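Local atomic coordinates of adhesin YadA (Yersinia enterocolitica, PDB entry 1P9H), a protein that binds collagen as a trimeric outer-membrane adhesin, promoting attachment to and invasion of eukaryotic cells and protecting the bacterium from serum and phagocytes. Residues A[19-24]-A[55-60]; A[49-54]-A[63-68]; A[81-86]-A[95-100]. All blocks are in the same frame, centred on the assembly; numbering follows the deposited sequence. Where two conformers were deposited one is given.

Contact 1: residues A[19-24]-A[55-60]; sequences LTAVQI and IHSIAI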
loop_
_atom_site.group_PDB
_atom_site.type_symbol
_atom_site.label_atom_id
_atom_site.label_comp_id
_atom_site.label_asym_id
_atom_site.label_seq_id
_atom_site.Cartn_x
_atom_site.Cartn_y
_atom_site.Cartn_z
ATOM N N LEU A 19 25.938 18.032 10.411
ATOM C CA LEU A 19 25.157 17.462 9.320
ATOM C C LEU A 19 24.396 16.210 9.745
ATOM O O LEU A 19 24.992 15.159 9.987
ATOM C CB LEU A 19 26.078 17.132 8.141
ATOM C CG LEU A 19 27.030 18.248 7.701
ATOM C CD1 LEU A 19 27.865 17.765 6.528
ATOM C CD2 LEU A 19 26.242 19.491 7.323
ATOM N N THR A 20 23.073 16.330 9.833
ATOM C CA THR A 20 22.227 15.209 10.222
ATOM C C THR A 20 21.123 14.967 9.201
ATOM O O THR A 20 20.493 13.910 9.199
ATOM C CB THR A 20 21.549 15.459 11.583
ATOM O OG1 THR A 20 20.719 16.625 11.494
ATOM C CG2 THR A 20 22.592 15.658 12.676
ATOM N N ALA A 21 20.894 15.944 8.331
ATOM C CA ALA A 21 19.838 15.828 7.335
ATOM C C ALA A 21 20.351 15.725 5.908
ATOM O O ALA A 21 21.515 16.005 5.630
ATOM C CB ALA A 21 18.892 17.022 7.453
ATOM N N VAL A 22 19.470 15.300 5.009
ATOM C CA VAL A 22 19.803 15.199 3.596
ATOM C C VAL A 22 18.875 16.152 2.861
ATOM O O VAL A 22 17.651 16.022 2.933
ATOM C CB VAL A 22 19.583 13.775 3.036
ATOM C CG1 VAL A 22 19.741 13.789 1.512
ATOM C CG2 VAL A 22 20.585 12.808 3.661
ATOM N N GLN A 23 19.463 17.121 2.174
ATOM C CA GLN A 23 18.689 18.096 1.423
ATOM C C GLN A 23 19.260 18.125 0.020
ATOM O O GLN A 23 20.420 18.487 -0.179
ATOM C CB GLN A 23 18.799 19.472 2.080
ATOM C CG GLN A 23 17.973 20.564 1.420
ATOM C CD GLN A 23 18.049 21.870 2.189
ATOM O OE1 GLN A 23 17.518 21.984 3.295
ATOM N NE2 GLN A 23 18.725 22.858 1.614
ATOM N N ILE A 24 18.450 17.726 -0.953
ATOM C CA ILE A 24 18.907 17.696 -2.332
ATOM C C ILE A 24 18.011 18.515 -3.246
ATOM O O ILE A 24 16.915 18.087 -3.616
ATOM C CB ILE A 24 18.977 16.247 -2.859
ATOM C CG1 ILE A 24 19.888 15.412 -1.951
ATOM C CG2 ILE A 24 19.504 16.238 -4.289
ATOM C CD1 ILE A 24 19.925 13.938 -2.293
ATOM N N ILE A 55 15.765 17.394 12.179
ATOM C CA ILE A 55 16.984 16.644 12.433
ATOM C C ILE A 55 16.785 15.263 11.815
ATOM O O ILE A 55 15.747 14.634 12.022
ATOM C CB ILE A 55 17.237 16.485 13.946
ATOM C CG1 ILE A 55 17.321 17.863 14.604
ATOM C CG2 ILE A 55 18.523 15.702 14.181
ATOM C CD1 ILE A 55 17.490 17.819 16.109
ATOM N N HIS A 56 17.769 14.805 11.047
ATOM C CA HIS A 56 17.702 13.498 10.397
ATOM C C HIS A 56 16.667 13.432 9.276
ATOM O O HIS A 56 16.403 12.354 8.746
ATOM C CB HIS A 56 17.394 12.408 11.429
ATOM C CG HIS A 56 18.429 12.283 12.504
ATOM N ND1 HIS A 56 18.127 11.849 13.776
ATOM C CD2 HIS A 56 19.762 12.518 12.492
ATOM C CE1 HIS A 56 19.230 11.823 14.503
ATOM N NE2 HIS A 56 20.236 12.224 13.747
ATOM N N SER A 57 16.085 14.570 8.906
ATOM C CA SER A 57 15.083 14.574 7.845
ATOM C C SER A 57 15.729 14.482 6.467
ATOM O O SER A 57 16.938 14.667 6.318
ATOM C CB SER A 57 14.195 15.824 7.926
ATOM O OG SER A 57 14.910 17.007 7.615
ATOM N N ILE A 58 14.906 14.182 5.466
ATOM C CA ILE A 58 15.359 14.040 4.089
ATOM C C ILE A 58 14.375 14.748 3.160
ATOM O O ILE A 58 13.177 14.466 3.186
ATOM C CB ILE A 58 15.422 12.545 3.688
ATOM C CG1 ILE A 58 16.432 11.809 4.570
ATOM C CG2 ILE A 58 15.792 12.406 2.210
ATOM C CD1 ILE A 58 16.398 10.303 4.393
ATOM N N ALA A 59 14.882 15.675 2.351
ATOM C CA ALA A 59 14.049 16.406 1.400
ATOM C C ALA A 59 14.770 16.393 0.063
ATOM O O ALA A 59 15.879 16.917 -0.055
ATOM C CB ALA A 59 13.828 17.841 1.871
ATOM N N ILE A 60 14.137 15.789 -0.938
ATOM C CA ILE A 60 14.721 15.670 -2.267
ATOM C C ILE A 60 13.739 16.103 -3.351
ATOM O O ILE A 60 12.617 15.602 -3.413
ATOM C CB ILE A 60 15.139 14.205 -2.544
ATOM C CG1 ILE A 60 16.129 13.732 -1.474
ATOM C CG2 ILE A 60 15.749 14.082 -3.943
ATOM C CD1 ILE A 60 16.497 12.262 -1.599
HETATM O O HOH W 1 19.153 12.048 7.397
#

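Contact 2: residues A[49-54]-A[63-68]; sequences NASAKG and TAEAAK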
loop_
_atom_site.group_PDB
_atom_site.type_symbol
_atom_site.label_atom_id
_atom_site.label_comp_id
_atom_site.label_asym_id
_atom_site.label_seq_id
_atom_site.Cartn_x
_atom_site.Cartn_y
_atom_site.Cartn_z
ATOM N N ASN A 49 14.663 25.392 -4.284
ATOM C CA ASN A 49 15.436 24.674 -3.279
ATOM C C ASN A 49 14.593 23.742 -2.418
ATOM O O ASN A 49 13.449 24.050 -2.078
ATOM C CB ASN A 49 16.171 25.654 -2.361
ATOM C CG ASN A 49 17.442 26.202 -2.981
ATOM O OD1 ASN A 49 18.163 26.977 -2.352
ATOM N ND2 ASN A 49 17.725 25.801 -4.212
ATOM N N ALA A 50 15.174 22.596 -2.079
ATOM C CA ALA A 50 14.518 21.625 -1.217
ATOM C C ALA A 50 14.807 22.113 0.194
ATOM O O ALA A 50 15.747 22.883 0.405
ATOM C CB ALA A 50 15.113 20.242 -1.433
ATOM N N SER A 51 14.010 21.671 1.158
ATOM C CA SER A 51 14.192 22.102 2.533
ATOM C C SER A 51 14.011 20.977 3.547
ATOM O O SER A 51 12.898 20.501 3.768
ATOM C CB SER A 51 13.210 23.237 2.847
ATOM O OG SER A 51 13.335 23.674 4.188
ATOM N N ALA A 52 15.116 20.553 4.153
ATOM C CA ALA A 52 15.096 19.513 5.175
ATOM C C ALA A 52 15.275 20.251 6.500
ATOM O O ALA A 52 16.400 20.511 6.928
ATOM C CB ALA A 52 16.240 18.530 4.951
ATOM N N LYS A 53 14.159 20.596 7.138
ATOM C CA LYS A 53 14.179 21.350 8.391
ATOM C C LYS A 53 14.283 20.541 9.674
ATOM O O LYS A 53 14.592 21.089 10.735
ATOM C CB LYS A 53 12.933 22.230 8.485
ATOM C CG LYS A 53 12.799 23.265 7.388
ATOM C CD LYS A 53 11.563 24.117 7.623
ATOM C CE LYS A 53 11.408 25.193 6.568
ATOM N NZ LYS A 53 10.235 26.061 6.872
ATOM N N GLY A 54 14.018 19.246 9.597
ATOM C CA GLY A 54 14.087 18.438 10.796
ATOM C C GLY A 54 15.385 17.682 10.939
ATOM O O GLY A 54 16.048 17.370 9.946
ATOM N N THR A 63 11.478 22.249 -4.564
ATOM C CA THR A 63 10.660 22.772 -3.458
ATOM C C THR A 63 10.168 21.764 -2.422
ATOM O O THR A 63 9.291 22.072 -1.614
ATOM C CB THR A 63 9.431 23.582 -3.968
ATOM O OG1 THR A 63 8.545 22.732 -4.705
ATOM C CG2 THR A 63 9.890 24.736 -4.850
ATOM N N ALA A 64 10.759 20.577 -2.415
ATOM C CA ALA A 64 10.359 19.522 -1.486
ATOM C C ALA A 64 10.687 19.975 -0.063
ATOM O O ALA A 64 11.703 20.633 0.159
ATOM C CB ALA A 64 11.102 18.231 -1.800
ATOM N N GLU A 65 9.830 19.645 0.900
ATOM C CA GLU A 65 10.101 20.024 2.282
ATOM C C GLU A 65 9.730 18.960 3.305
ATOM O O GLU A 65 8.615 18.437 3.301
ATOM C CB GLU A 65 9.382 21.330 2.667
ATOM C CG GLU A 65 9.698 21.753 4.114
ATOM C CD GLU A 65 9.006 23.032 4.554
ATOM O OE1 GLU A 65 9.023 24.015 3.793
ATOM O OE2 GLU A 65 8.463 23.054 5.679
ATOM N N ALA A 66 10.691 18.642 4.167
ATOM C CA ALA A 66 10.504 17.696 5.266
ATOM C C ALA A 66 10.645 18.643 6.454
ATOM O O ALA A 66 11.751 19.059 6.795
ATOM C CB ALA A 66 11.614 16.648 5.269
ATOM N N ALA A 67 9.517 18.981 7.071
ATOM C CA ALA A 67 9.483 19.957 8.158
ATOM C C ALA A 67 9.919 19.568 9.560
ATOM O O ALA A 67 10.430 20.411 10.300
ATOM C CB ALA A 67 8.088 20.576 8.224
ATOM N N LYS A 68 9.721 18.315 9.944
ATOM C CA LYS A 68 10.079 17.916 11.295
ATOM C C LYS A 68 11.005 16.716 11.394
ATOM O O LYS A 68 11.425 16.146 10.383
ATOM C CB LYS A 68 8.803 17.679 12.110
ATOM C CG LYS A 68 7.950 18.940 12.264
ATOM C CD LYS A 68 6.737 18.718 13.150
ATOM C CE LYS A 68 5.959 20.015 13.329
ATOM N NZ LYS A 68 4.780 19.851 14.224
HETATM O O HOH W 2 11.371 23.549 -0.235
HETATM O O HOH W 3 8.173 26.231 5.022
#

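Contact 3: residues A[81-86]-A[95-100]; sequences TGVNSV and LGDSAV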
loop_
_atom_site.group_PDB
_atom_site.type_symbol
_atom_site.label_atom_id
_atom_site.label_comp_id
_atom_site.label_asym_id
_atom_site.label_seq_id
_atom_site.Cartn_x
_atom_site.Cartn_y
_atom_site.Cartn_z
ATOM N N THR A 81 4.955 17.275 6.745
ATOM C CA THR A 81 4.807 18.211 7.855
ATOM C C THR A 81 4.952 17.596 9.246
ATOM O O THR A 81 5.331 18.282 10.195
ATOM C CB THR A 81 3.425 18.904 7.787
ATOM O OG1 THR A 81 3.181 19.364 6.453
ATOM C CG2 THR A 81 3.373 20.090 8.733
ATOM N N GLY A 82 4.646 16.310 9.364
ATOM C CA GLY A 82 4.723 15.640 10.649
ATOM C C GLY A 82 6.013 14.962 11.049
ATOM O O GLY A 82 6.850 14.618 10.214
ATOM N N VAL A 83 6.174 14.786 12.356
ATOM C CA VAL A 83 7.338 14.104 12.889
ATOM C C VAL A 83 7.266 12.689 12.322
ATOM O O VAL A 83 6.203 12.063 12.336
ATOM C CB VAL A 83 7.280 14.038 14.428
ATOM C CG1 VAL A 83 8.439 13.210 14.965
ATOM C CG2 VAL A 83 7.317 15.445 15.003
ATOM N N ASN A 84 8.387 12.202 11.802
ATOM C CA ASN A 84 8.463 10.859 11.229
ATOM C C ASN A 84 7.520 10.592 10.060
ATOM O O ASN A 84 7.278 9.434 9.730
ATOM C CB ASN A 84 8.201 9.797 12.302
ATOM C CG ASN A 84 9.252 9.789 13.386
ATOM O OD1 ASN A 84 10.437 9.967 13.116
ATOM N ND2 ASN A 84 8.825 9.562 14.623
ATOM N N SER A 85 6.982 11.636 9.438
ATOM C CA SER A 85 6.080 11.430 8.309
ATOM C C SER A 85 6.864 11.177 7.026
ATOM O O SER A 85 8.039 11.539 6.916
ATOM C CB SER A 85 5.142 12.628 8.131
ATOM O OG SER A 85 5.852 13.818 7.848
ATOM N N VAL A 86 6.207 10.549 6.057
ATOM C CA VAL A 86 6.839 10.215 4.787
ATOM C C VAL A 86 5.914 10.569 3.631
ATOM O O VAL A 86 4.774 10.111 3.580
ATOM C CB VAL A 86 7.160 8.705 4.717
ATOM C CG1 VAL A 86 7.860 8.380 3.405
ATOM C CG2 VAL A 86 8.032 8.298 5.909
ATOM N N LEU A 95 0.382 15.254 6.156
ATOM C CA LEU A 95 0.002 16.376 7.012
ATOM C C LEU A 95 -0.047 16.195 8.520
ATOM O O LEU A 95 -0.530 17.076 9.231
ATOM C CB LEU A 95 -1.352 16.906 6.542
ATOM C CG LEU A 95 -1.433 17.275 5.060
ATOM C CD1 LEU A 95 -2.859 17.670 4.709
ATOM C CD2 LEU A 95 -0.469 18.404 4.759
ATOM N N GLY A 96 0.443 15.068 9.014
ATOM C CA GLY A 96 0.430 14.844 10.444
ATOM C C GLY A 96 1.544 13.904 10.839
ATOM O O GLY A 96 2.170 13.288 9.980
ATOM N N ASP A 97 1.801 13.794 12.137
ATOM C CA ASP A 97 2.852 12.908 12.608
ATOM C C ASP A 97 2.635 11.484 12.112
ATOM O O ASP A 97 1.504 10.996 12.062
ATOM C CB ASP A 97 2.905 12.894 14.139
ATOM C CG ASP A 97 3.304 14.232 14.727
ATOM O OD1 ASP A 97 3.842 15.085 13.986
ATOM O OD2 ASP A 97 3.091 14.424 15.945
ATOM N N SER A 98 3.733 10.836 11.730
ATOM C CA SER A 98 3.724 9.450 11.274
ATOM C C SER A 98 2.928 9.126 10.013
ATOM O O SER A 98 2.895 7.975 9.588
ATOM C CB SER A 98 3.243 8.542 12.406
ATOM O OG SER A 98 4.032 8.731 13.570
ATOM N N ALA A 99 2.292 10.123 9.413
ATOM C CA ALA A 99 1.510 9.887 8.205
ATOM C C ALA A 99 2.404 9.452 7.052
ATOM O O ALA A 99 3.560 9.866 6.963
ATOM C CB ALA A 99 0.749 11.155 7.819
ATOM N N VAL A 100 1.877 8.595 6.185
ATOM C CA VAL A 100 2.633 8.156 5.021
ATOM C C VAL A 100 1.773 8.335 3.783
ATOM O O VAL A 100 0.588 7.990 3.770
ATOM C CB VAL A 100 3.090 6.674 5.118
ATOM C CG1 VAL A 100 3.866 6.454 6.406
ATOM C CG2 VAL A 100 1.900 5.736 5.035
HETATM O O HOH W 4 5.794 7.359 8.828
#

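Contact 1: residues A[19-24]-A[55-60]
Thr20 meets His56 where the two segments come together ahead of their strands. Its CB lies obliquely to the imidazole, 3.6 Å from His56 CD2, while its carbonyl O sits at the ring edge in the ring plane and also takes a CA-H...O contact from His56 CA at 3.1 Å. With chi1 at 61°, Thr20 OG1 faces residues 55-60, accepts a weak hydrogen bond from His56 N (3.5 Å) and brushes the CG2 methyl of Ile55. Threonine thus offers a hydroxyl to His56 N and carbon to the imidazole in one short side chain. The Ile55 methyl in turn covers one face of the imidazole, over its centre. A water donates to Thr20 O and, more weakly, to His56 O, linking two carbonyls just before the strands pair.

From Val22 onward the pairing is regular and parallel. Val22 N gives to Ser57 O at 2.9 Å, Val22 O takes from Ala59 N, and Ile24 N gives to Ala59 O at 2.8 Å. This is the first rung of the left-handed parallel beta-roll of the collagen-binding head, strand 22-24 being the outermost of its sheet within the chain.

Val22, Ile24, Ile58 and Ile60 share one face. The branched residues suit an extended backbone, and Ile24 lies alongside Ile60 with their CD1 atoms 3.9 Å apart. This greasy face looks into the trimer: Ile24 packs on Ile24 of the third subunit, and Ile58 on Gly75 of the second.

The other face carries Ala21, Ser57 and Ala59, small enough for strand 51-52 to come close, with Ala52 touching all three. Ser57 OG is hydrogen-bonded to Gly54 O. The long Gln23 extends on this side too, its OE1 accepting from Ala52 N and its NE2 giving to Glu35 and Gly33 O of the second subunit.

Contact 2: residues A[49-54]-A[63-68]
The carboxylate of Glu65 has the end of the Lys53 chain over one face: Lys53 CE lies 3.8 Å from Glu65 CD, so it is a methylene, not the ammonium, that lies over the flat group. Lys53 NZ stands farther along, also above the carboxylate plane, and forms a long salt bridge of 3.7 Å to Glu65 OE2. A water bridges the pair, accepting from Lys53 NZ at 2.8 Å and donating to Glu65 OE1 at 2.7 Å; it lies beyond OE1, close to the carboxylate plane. Both side chains are extended and cross at a slant; Glu65 leaves its strand with CG anti to the backbone N (chi1 -178°), which also lays CG against Ser51 CB. Long charged residues suit this partly exposed face, although both touch a crystal neighbour, which may influence their pose.

Beneath them the backbones pair in parallel. Ser51 N donates to Ala64 O at 2.7 Å, Ala66 N to Ser51 O, and Lys53 N to Ala66 O. A second water, donating to Asn49 O and Ala64 O, fills in before the ladder starts. At the far end Gly54, without a side chain, lets its CA approach Lys68 O at 3.5 Å.

Ala52 and Ala66 face inward, their methyls short enough for the roll's two sheets to lie close; Ala66 touches Ser57 there. Strand 51-52 ends its parallel sheet within the chain, while strand 65-66 is hydrogen-bonded onward through Glu65 to Ala80 in strand 79-80 and to Ser78 just before it.

Contact 3: residues A[81-86]-A[95-100]
The side chains of Val83 and Asp97 run alongside each other in the same direction and supply the one side-chain hydrogen bond between these turns: Val83 N to Asp97 OD1, 2.9 Å, with the donor 40° above the carboxylate plane. Asp97 chi1 of -65° puts CG beside its own backbone N, from where OD1 reaches Val83 N; Val83 CG2 packs beside this acceptor, 3.6 Å from OD1. The backbone adds Ser98 N to Val83 O at 2.8 Å and Val86 N to Ala99 O at 2.9 Å. Both segments make type II turns, stacked one on the next and closed by Ser85 N to Gly82 O (3.1 Å) and Ala99 N to Gly96 O. Asn84 and Ser98 take the positive phi of the third position, which asparagine tolerates better than most non-glycine residues. Ser85 OG grips Gly82 O as well, at 2.7 Å, from the same face of its plane as Ser85 N. A water links Asn84 O with Ser98 O, the latter weakly.

Among the C-H contacts, Gly82 CA points at Gly96 O (3.5 Å), an approach eased by the missing side chain.

Apolar contact is modest: Val86 CB sits 4.3 Å from Val100 CG1 where the strands begin and the valines turn toward the second subunit, Val86 meeting its Tyr102.

Consecutive loops of the roll are thus joined mainly by polar groups, and the Asp97 carboxylate serves as acceptor for a turn N-H that the backbone of 95-100 does not meet.

In the fold
Contacts 1 and 2 interlock along the chain, in the order 19-24, 49-54, 55-60, 63-68; their centres are 8 Å apart and they touch. Contact 1 starts the ten-strand parallel sheet and contact 2 the eight-strand one, so together they form the first coils of the beta-roll, with one sheet against the other. Contact 3 follows later in sequence, in the loops leading from the second sheet to the first. Its centre is about 13 Å from that of contact 2, which it touches through Lys68 and Ala67, and about 15 Å from contact 1, which it does not touch. Strands neighbour one another in sequence order in both sheets, so the coil recurs, building an elongated head.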